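Local coordinates for protein putative cytosine/guanine deaminase (Unidentified, PDB 2PAJ) that catalyses the zinc-dependent hydrolytic deamination of 2-amino-4-hydroxypteridines such as isoxanthopterin to the corresponding dihydroxypteridines, releasing ammonium, at residues 127-141 / 160-172. Residues are numbered along the deposited sequence; the frame is centred on the assembly and turned at random.
Sequences ARSGCATVADHNYVY and LGLRFVLLRGGAT
Arg-168 and Tyr-141 close the C-terminal end of this parallel strand pair with a cation-pi stack. The guanidinium lies flat over one ring face, Arg-168 CZ 3.8 Å from the centroid of the Tyr-141 ring and the two planes 5° apart. A bend at chi2 folds the arginine chain back across the ring, and Arg-168 CD meets Tyr-141 CE2 at 3.7 Å. Salt bridges to Asp-196 and Glu-188 fix the rotation of the guanidinium, while Ser-150 holds the phenol OH. Next to the stack, Gly-169 N donates to Asn-138 O (2.7 Å). Asn-138 OD1 also forms an Asx turn with Val-140 N.

Upstream, strands 131-136 and 163-168 run in parallel at 12°. Arg-163 N and Val-134 N begin an unbroken run of five backbone bonds, which Leu-167 N completes by donating to Asp-136 O (2.9 Å). On the face carrying Thr-133, Ala-135 and Val-165, Ala-135 CB packs on Val-165 CB at 3.9 Å. On the other, the Phe-164 ring, with CG anti to its backbone N (chi1 -170°), reaches forward until Phe-164 CZ is 3.7 Å from Asp-136 CB. Asp-136 OD1 accepts from Leu-79 N. His-137 turns its ring edge to Leu-167 O, with His-137 CD2 3.5 Å from that oxygen, and its NE2 bonds to Ala-218 O; its side chain lies about 5 Å from the bound zinc ion, beside the metal ligand His-76.

Together with helix 149-159, the strands make a beta-alpha-beta unit of the amidohydrolase TIM barrel. That helix covers Phe-164 and Leu-166, helix 112-127 packs on Val-134, and strands 67-73 and 213-217 flank the pair on its two sides.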
ATOM      1  N   ALA A 127      -4.129  -3.648   8.416  1.00 49.33           N
ATOM      2  CA  ALA A 127      -3.192  -3.737   9.525  1.00 50.54           C
ATOM      3  C   ALA A 127      -3.122  -5.153  10.073  1.00 51.54           C
ATOM      4  O   ALA A 127      -2.059  -5.609  10.498  1.00 52.20           O
ATOM      5  CB  ALA A 127      -3.584  -2.768  10.629  1.00 48.14           C
ATOM      6  N   ARG A 128      -4.247  -5.861  10.072  1.00 51.94           N
ATOM      7  CA  ARG A 128      -4.229  -7.221  10.585  1.00 51.97           C
ATOM      8  C   ARG A 128      -3.804  -8.258   9.555  1.00 51.10           C
ATOM      9  O   ARG A 128      -3.974  -9.451   9.762  1.00 51.96           O
ATOM     10  CB  ARG A 128      -5.576  -7.586  11.205  1.00 50.78           C
ATOM     11  CG  ARG A 128      -6.749  -6.974  10.526  1.00 53.00           C
ATOM     12  CD  ARG A 128      -7.988  -7.122  11.385  1.00 54.42           C
ATOM     13  NE  ARG A 128      -8.512  -8.485  11.398  1.00 54.86           N
ATOM     14  CZ  ARG A 128      -8.879  -9.133  12.499  1.00 52.36           C
ATOM     15  NH1 ARG A 128      -8.772  -8.555  13.686  1.00 50.45           N
ATOM     16  NH2 ARG A 128      -9.383 -10.348  12.406  1.00 52.09           N
ATOM     17  N   SER A 129      -3.256  -7.791   8.440  1.00 50.54           N
ATOM     18  CA  SER A 129      -2.753  -8.676   7.397  1.00 49.20           C
ATOM     19  C   SER A 129      -1.244  -8.437   7.391  1.00 49.21           C
ATOM     20  O   SER A 129      -0.525  -8.884   6.498  1.00 50.15           O
ATOM     21  CB  SER A 129      -3.366  -8.352   6.021  1.00 49.10           C
ATOM     22  OG  SER A 129      -2.744  -7.245   5.405  1.00 47.89           O
ATOM     23  N   GLY A 130      -0.780  -7.707   8.402  1.00 47.50           N
ATOM     24  CA  GLY A 130       0.636  -7.432   8.535  1.00 46.43           C
ATOM     25  C   GLY A 130       1.189  -6.238   7.791  1.00 46.27           C
ATOM     26  O   GLY A 130       2.398  -6.046   7.750  1.00 45.29           O
ATOM     27  N   CYS A 131       0.310  -5.440   7.202  1.00 48.78           N
ATOM     28  CA  CYS A 131       0.714  -4.248   6.461  1.00 49.52           C
ATOM     29  C   CYS A 131       0.895  -3.052   7.407  1.00 48.78           C
ATOM     30  O   CYS A 131       0.012  -2.753   8.211  1.00 48.06           O
ATOM     31  CB  CYS A 131      -0.341  -3.936   5.399  1.00 50.48           C
ATOM     32  SG  CYS A 131      -0.059  -2.429   4.465  1.00 57.99           S
ATOM     33  N   ALA A 132       2.042  -2.380   7.316  1.00 48.84           N
ATOM     34  CA  ALA A 132       2.319  -1.226   8.174  1.00 50.15           C
ATOM     35  C   ALA A 132       2.367   0.106   7.401  1.00 50.79           C
ATOM     36  O   ALA A 132       2.182   1.182   7.972  1.00 48.69           O
ATOM     37  CB  ALA A 132       3.624  -1.451   8.925  1.00 49.97           C
ATOM     38  N   THR A 133       2.615   0.015   6.095  1.00 51.56           N
ATOM     39  CA  THR A 133       2.679   1.181   5.221  1.00 51.50           C
ATOM     40  C   THR A 133       1.585   1.041   4.173  1.00 51.87           C
ATOM     41  O   THR A 133       1.614   0.137   3.349  1.00 51.73           O
ATOM     42  CB  THR A 133       4.028   1.290   4.490  1.00 50.67           C
ATOM     43  OG1 THR A 133       5.095   1.035   5.407  1.00 51.47           O
ATOM     44  CG2 THR A 133       4.194   2.680   3.925  1.00 52.13           C
ATOM     45  N   VAL A 134       0.620   1.949   4.213  1.00 52.80           N
ATOM     46  CA  VAL A 134      -0.484   1.926   3.274  1.00 52.57           C
ATOM     47  C   VAL A 134      -0.449   3.154   2.376  1.00 53.03           C
ATOM     48  O   VAL A 134      -0.096   4.242   2.812  1.00 53.55           O
ATOM     49  CB  VAL A 134      -1.832   1.902   4.021  1.00 52.64           C
ATOM     50  CG1 VAL A 134      -2.962   1.669   3.040  1.00 52.94           C
ATOM     51  CG2 VAL A 134      -1.810   0.847   5.116  1.00 52.81           C
ATOM     52  N   ALA A 135      -0.797   2.964   1.114  1.00 53.04           N
ATOM     53  CA  ALA A 135      -0.830   4.050   0.154  1.00 53.70           C
ATOM     54  C   ALA A 135      -2.229   4.032  -0.440  1.00 55.06           C
ATOM     55  O   ALA A 135      -2.661   3.017  -0.989  1.00 55.65           O
ATOM     56  CB  ALA A 135       0.218   3.844  -0.940  1.00 50.45           C
ATOM     57  N   ASP A 136      -2.957   5.136  -0.293  1.00 55.73           N
ATOM     58  CA  ASP A 136      -4.295   5.206  -0.848  1.00 55.81           C
ATOM     59  C   ASP A 136      -4.374   6.188  -2.011  1.00 54.88           C
ATOM     60  O   ASP A 136      -3.887   7.314  -1.918  1.00 53.99           O
ATOM     61  CB  ASP A 136      -5.309   5.596   0.229  1.00 56.24           C
ATOM     62  CG  ASP A 136      -6.724   5.706  -0.326  1.00 58.73           C
ATOM     63  OD1 ASP A 136      -7.235   4.709  -0.885  1.00 56.26           O
ATOM     64  OD2 ASP A 136      -7.327   6.795  -0.216  1.00 61.07           O
ATOM     65  N   HIS A 137      -4.968   5.730  -3.112  1.00 54.87           N
ATOM     66  CA  HIS A 137      -5.152   6.548  -4.304  1.00 54.28           C
ATOM     67  C   HIS A 137      -6.528   7.163  -4.108  1.00 53.66           C
ATOM     68  O   HIS A 137      -7.525   6.701  -4.664  1.00 52.22           O
ATOM     69  CB  HIS A 137      -5.124   5.683  -5.573  1.00 53.08           C
ATOM     70  CG  HIS A 137      -5.044   6.476  -6.842  1.00 51.95           C
ATOM     71  ND1 HIS A 137      -5.082   5.892  -8.089  1.00 52.56           N
ATOM     72  CD2 HIS A 137      -4.916   7.807  -7.056  1.00 51.39           C
ATOM     73  CE1 HIS A 137      -4.981   6.825  -9.017  1.00 49.44           C
ATOM     74  NE2 HIS A 137      -4.880   7.995  -8.416  1.00 51.29           N
ATOM     75  N   ASN A 138      -6.569   8.195  -3.273  1.00 54.89           N
ATOM     76  CA  ASN A 138      -7.804   8.889  -2.948  1.00 55.75           C
ATOM     77  C   ASN A 138      -8.202   9.856  -4.052  1.00 56.20           C
ATOM     78  O   ASN A 138      -7.387  10.651  -4.525  1.00 55.83           O
ATOM     79  CB  ASN A 138      -7.649   9.625  -1.611  1.00 55.86           C
ATOM     80  CG  ASN A 138      -8.912  10.357  -1.195  1.00 56.94           C
ATOM     81  OD1 ASN A 138     -10.020   9.973  -1.579  1.00 57.43           O
ATOM     82  ND2 ASN A 138      -8.754  11.398  -0.381  1.00 56.40           N
ATOM     83  N   TYR A 139      -9.453   9.766  -4.492  1.00 57.56           N
ATOM     84  CA  TYR A 139      -9.905  10.665  -5.533  1.00 58.65           C
ATOM     85  C   TYR A 139     -11.269  11.262  -5.279  1.00 59.66           C
ATOM     86  O   TYR A 139     -11.931  11.774  -6.194  1.00 60.55           O
ATOM     87  CB  TYR A 139      -9.817  10.017  -6.918  1.00 58.05           C
ATOM     88  CG  TYR A 139     -10.604   8.756  -7.117  1.00 58.49           C
ATOM     89  CD1 TYR A 139     -11.996   8.778  -7.179  1.00 57.59           C
ATOM     90  CD2 TYR A 139      -9.947   7.553  -7.337  1.00 59.38           C
ATOM     91  CE1 TYR A 139     -12.712   7.643  -7.465  1.00 58.79           C
ATOM     92  CE2 TYR A 139     -10.642   6.405  -7.623  1.00 60.91           C
ATOM     93  CZ  TYR A 139     -12.027   6.454  -7.687  1.00 60.37           C
ATOM     94  OH  TYR A 139     -12.727   5.314  -7.974  1.00 62.45           O
ATOM     95  N   VAL A 140     -11.687  11.219  -4.022  1.00 59.74           N
ATOM     96  CA  VAL A 140     -12.938  11.866  -3.697  1.00 61.50           C
ATOM     97  C   VAL A 140     -12.557  13.310  -3.321  1.00 61.49           C
ATOM     98  O   VAL A 140     -12.057  13.603  -2.227  1.00 60.07           O
ATOM     99  CB  VAL A 140     -13.711  11.144  -2.557  1.00 61.97           C
ATOM    100  CG1 VAL A 140     -13.340   9.671  -2.550  1.00 63.46           C
ATOM    101  CG2 VAL A 140     -13.469  11.792  -1.221  1.00 60.67           C
ATOM    102  N   TYR A 141     -12.746  14.191  -4.302  1.00 61.73           N
ATOM    103  CA  TYR A 141     -12.471  15.616  -4.197  1.00 61.89           C
ATOM    104  C   TYR A 141     -13.415  16.269  -5.204  1.00 62.97           C
ATOM    105  O   TYR A 141     -13.694  15.704  -6.266  1.00 62.82           O
ATOM    106  CB  TYR A 141     -11.029  15.913  -4.594  1.00 61.76           C
ATOM    107  CG  TYR A 141      -9.992  15.324  -3.663  1.00 61.61           C
ATOM    108  CD1 TYR A 141      -9.865  15.785  -2.350  1.00 60.19           C
ATOM    109  CD2 TYR A 141      -9.138  14.297  -4.096  1.00 60.93           C
ATOM    110  CE1 TYR A 141      -8.927  15.249  -1.497  1.00 59.70           C
ATOM    111  CE2 TYR A 141      -8.187  13.746  -3.244  1.00 59.81           C
ATOM    112  CZ  TYR A 141      -8.096  14.229  -1.947  1.00 60.34           C
ATOM    113  OH  TYR A 141      -7.201  13.675  -1.078  1.00 59.95           O
ATOM    114  N   LEU A 160      -4.141   4.424  14.153  1.00 53.90           N
ATOM    115  CA  LEU A 160      -3.738   3.029  14.101  1.00 52.30           C
ATOM    116  C   LEU A 160      -2.231   2.852  14.190  1.00 52.48           C
ATOM    117  O   LEU A 160      -1.746   1.732  14.346  1.00 53.09           O
ATOM    118  CB  LEU A 160      -4.262   2.389  12.820  1.00 50.58           C
ATOM    119  CG  LEU A 160      -5.785   2.363  12.684  1.00 50.94           C
ATOM    120  CD1 LEU A 160      -6.176   1.779  11.335  1.00 50.23           C
ATOM    121  CD2 LEU A 160      -6.385   1.539  13.800  1.00 47.36           C
ATOM    122  N   GLY A 161      -1.503   3.962  14.087  1.00 52.13           N
ATOM    123  CA  GLY A 161      -0.052   3.942  14.180  1.00 51.28           C
ATOM    124  C   GLY A 161       0.673   3.548  12.911  1.00 51.36           C
ATOM    125  O   GLY A 161       1.857   3.213  12.950  1.00 50.87           O
ATOM    126  N   LEU A 162      -0.031   3.617  11.785  1.00 51.15           N
ATOM    127  CA  LEU A 162       0.512   3.233  10.482  1.00 50.99           C
ATOM    128  C   LEU A 162       1.113   4.383   9.679  1.00 51.53           C
ATOM    129  O   LEU A 162       0.707   5.531   9.821  1.00 53.45           O
ATOM    130  CB  LEU A 162      -0.594   2.595   9.628  1.00 49.36           C
ATOM    131  CG  LEU A 162      -1.617   1.662  10.276  1.00 49.03           C
ATOM    132  CD1 LEU A 162      -2.655   1.261   9.253  1.00 46.52           C
ATOM    133  CD2 LEU A 162      -0.917   0.441  10.850  1.00 48.40           C
ATOM    134  N   ARG A 163       2.085   4.067   8.827  1.00 52.06           N
ATOM    135  CA  ARG A 163       2.681   5.079   7.964  1.00 52.56           C
ATOM    136  C   ARG A 163       1.670   5.209   6.844  1.00 51.59           C
ATOM    137  O   ARG A 163       1.197   4.199   6.329  1.00 49.73           O
ATOM    138  CB  ARG A 163       3.986   4.608   7.332  1.00 55.68           C
ATOM    139  CG  ARG A 163       5.111   4.219   8.257  1.00 60.00           C
ATOM    140  CD  ARG A 163       6.266   3.724   7.396  1.00 61.69           C
ATOM    141  NE  ARG A 163       7.368   3.213   8.187  1.00 63.10           N
ATOM    142  CZ  ARG A 163       8.200   3.987   8.866  1.00 65.78           C
ATOM    143  NH1 ARG A 163       8.039   5.302   8.827  1.00 66.67           N
ATOM    144  NH2 ARG A 163       9.174   3.449   9.590  1.00 66.17           N
ATOM    145  N   PHE A 164       1.351   6.436   6.455  1.00 51.95           N
ATOM    146  CA  PHE A 164       0.385   6.647   5.388  1.00 52.18           C
ATOM    147  C   PHE A 164       0.970   7.437   4.230  1.00 50.83           C
ATOM    148  O   PHE A 164       1.741   8.367   4.427  1.00 50.63           O
ATOM    149  CB  PHE A 164      -0.846   7.368   5.929  1.00 53.12           C
ATOM    150  CG  PHE A 164      -1.982   7.423   4.955  1.00 55.19           C
ATOM    151  CD1 PHE A 164      -2.640   6.257   4.564  1.00 55.27           C
ATOM    152  CD2 PHE A 164      -2.389   8.637   4.417  1.00 55.00           C
ATOM    153  CE1 PHE A 164      -3.687   6.296   3.646  1.00 55.95           C
ATOM    154  CE2 PHE A 164      -3.433   8.701   3.498  1.00 56.49           C
ATOM    155  CZ  PHE A 164      -4.091   7.527   3.105  1.00 56.10           C
ATOM    156  N   VAL A 165       0.610   7.044   3.017  1.00 49.43           N
ATOM    157  CA  VAL A 165       1.081   7.720   1.822  1.00 49.05           C
ATOM    158  C   VAL A 165      -0.144   8.184   1.041  1.00 49.61           C
ATOM    159  O   VAL A 165      -0.890   7.369   0.499  1.00 49.13           O
ATOM    160  CB  VAL A 165       1.923   6.772   0.932  1.00 49.20           C
ATOM    161  CG1 VAL A 165       2.346   7.474  -0.338  1.00 48.97           C
ATOM    162  CG2 VAL A 165       3.134   6.292   1.689  1.00 47.77           C
ATOM    163  N   LEU A 166      -0.358   9.493   0.990  1.00 49.59           N
ATOM    164  CA  LEU A 166      -1.502  10.036   0.270  1.00 48.70           C
ATOM    165  C   LEU A 166      -1.234  10.205  -1.220  1.00 48.62           C
ATOM    166  O   LEU A 166      -0.307  10.904  -1.622  1.00 48.52           O
ATOM    167  CB  LEU A 166      -1.911  11.382   0.867  1.00 47.54           C
ATOM    168  CG  LEU A 166      -3.077  12.090   0.168  1.00 47.74           C
ATOM    169  CD1 LEU A 166      -4.304  11.191   0.153  1.00 47.20           C
ATOM    170  CD2 LEU A 166      -3.369  13.403   0.867  1.00 47.39           C
ATOM    171  N   LEU A 167      -2.058   9.555  -2.033  1.00 48.59           N
ATOM    172  CA  LEU A 167      -1.938   9.633  -3.482  1.00 50.14           C
ATOM    173  C   LEU A 167      -3.107  10.510  -3.954  1.00 50.94           C
ATOM    174  O   LEU A 167      -4.130  10.014  -4.419  1.00 50.76           O
ATOM    175  CB  LEU A 167      -2.034   8.233  -4.100  1.00 50.71           C
ATOM    176  CG  LEU A 167      -1.206   7.097  -3.490  1.00 48.54           C
ATOM    177  CD1 LEU A 167      -1.428   5.828  -4.293  1.00 46.82           C
ATOM    178  CD2 LEU A 167       0.253   7.474  -3.481  1.00 47.79           C
ATOM    179  N   ARG A 168      -2.932  11.821  -3.816  1.00 51.38           N
ATOM    180  CA  ARG A 168      -3.943  12.813  -4.165  1.00 50.74           C
ATOM    181  C   ARG A 168      -4.376  12.699  -5.617  1.00 49.53           C
ATOM    182  O   ARG A 168      -3.664  13.123  -6.521  1.00 47.39           O
ATOM    183  CB  ARG A 168      -3.383  14.214  -3.875  1.00 51.03           C
ATOM    184  CG  ARG A 168      -4.402  15.260  -3.428  1.00 50.86           C
ATOM    185  CD  ARG A 168      -5.359  15.659  -4.542  1.00 52.23           C
ATOM    186  NE  ARG A 168      -6.203  16.789  -4.159  1.00 55.36           N
ATOM    187  CZ  ARG A 168      -7.144  17.320  -4.933  1.00 55.89           C
ATOM    188  NH1 ARG A 168      -7.365  16.826  -6.141  1.00 55.26           N
ATOM    189  NH2 ARG A 168      -7.873  18.335  -4.494  1.00 55.31           N
ATOM    190  N   GLY A 169      -5.556  12.126  -5.828  1.00 50.25           N
ATOM    191  CA  GLY A 169      -6.065  11.948  -7.173  1.00 52.12           C
ATOM    192  C   GLY A 169      -7.085  12.983  -7.592  1.00 53.02           C
ATOM    193  O   GLY A 169      -7.405  13.894  -6.835  1.00 54.87           O
ATOM    194  N   GLY A 170      -7.595  12.843  -8.808  1.00 53.77           N
ATOM    195  CA  GLY A 170      -8.590  13.776  -9.298  1.00 54.60           C
ATOM    196  C   GLY A 170      -8.562  13.968 -10.802  1.00 55.52           C
ATOM    197  O   GLY A 170      -7.831  13.290 -11.528  1.00 55.24           O
ATOM    198  N   ALA A 171      -9.382  14.898 -11.275  1.00 56.92           N
ATOM    199  CA  ALA A 171      -9.444  15.194 -12.694  1.00 57.76           C
ATOM    200  C   ALA A 171      -9.851  16.630 -12.953  1.00 58.25           C
ATOM    201  O   ALA A 171     -10.471  17.282 -12.116  1.00 55.79           O
ATOM    202  CB  ALA A 171     -10.412  14.250 -13.392  1.00 57.04           C
ATOM    203  N   THR A 172      -9.474  17.114 -14.130  1.00 60.67           N
ATOM    204  CA  THR A 172      -9.816  18.461 -14.557  1.00 62.08           C
ATOM    205  C   THR A 172     -10.884  18.358 -15.637  1.00 63.61           C
ATOM    206  O   THR A 172     -11.458  19.350 -16.041  1.00 65.80           O
ATOM    207  CB  THR A 172      -8.582  19.225 -15.083  1.00 60.49           C
ATOM    208  OG1 THR A 172      -7.974  18.498 -16.156  1.00 60.68           O
ATOM    209  CG2 THR A 172      -7.587  19.419 -13.968  1.00 58.13           C
TER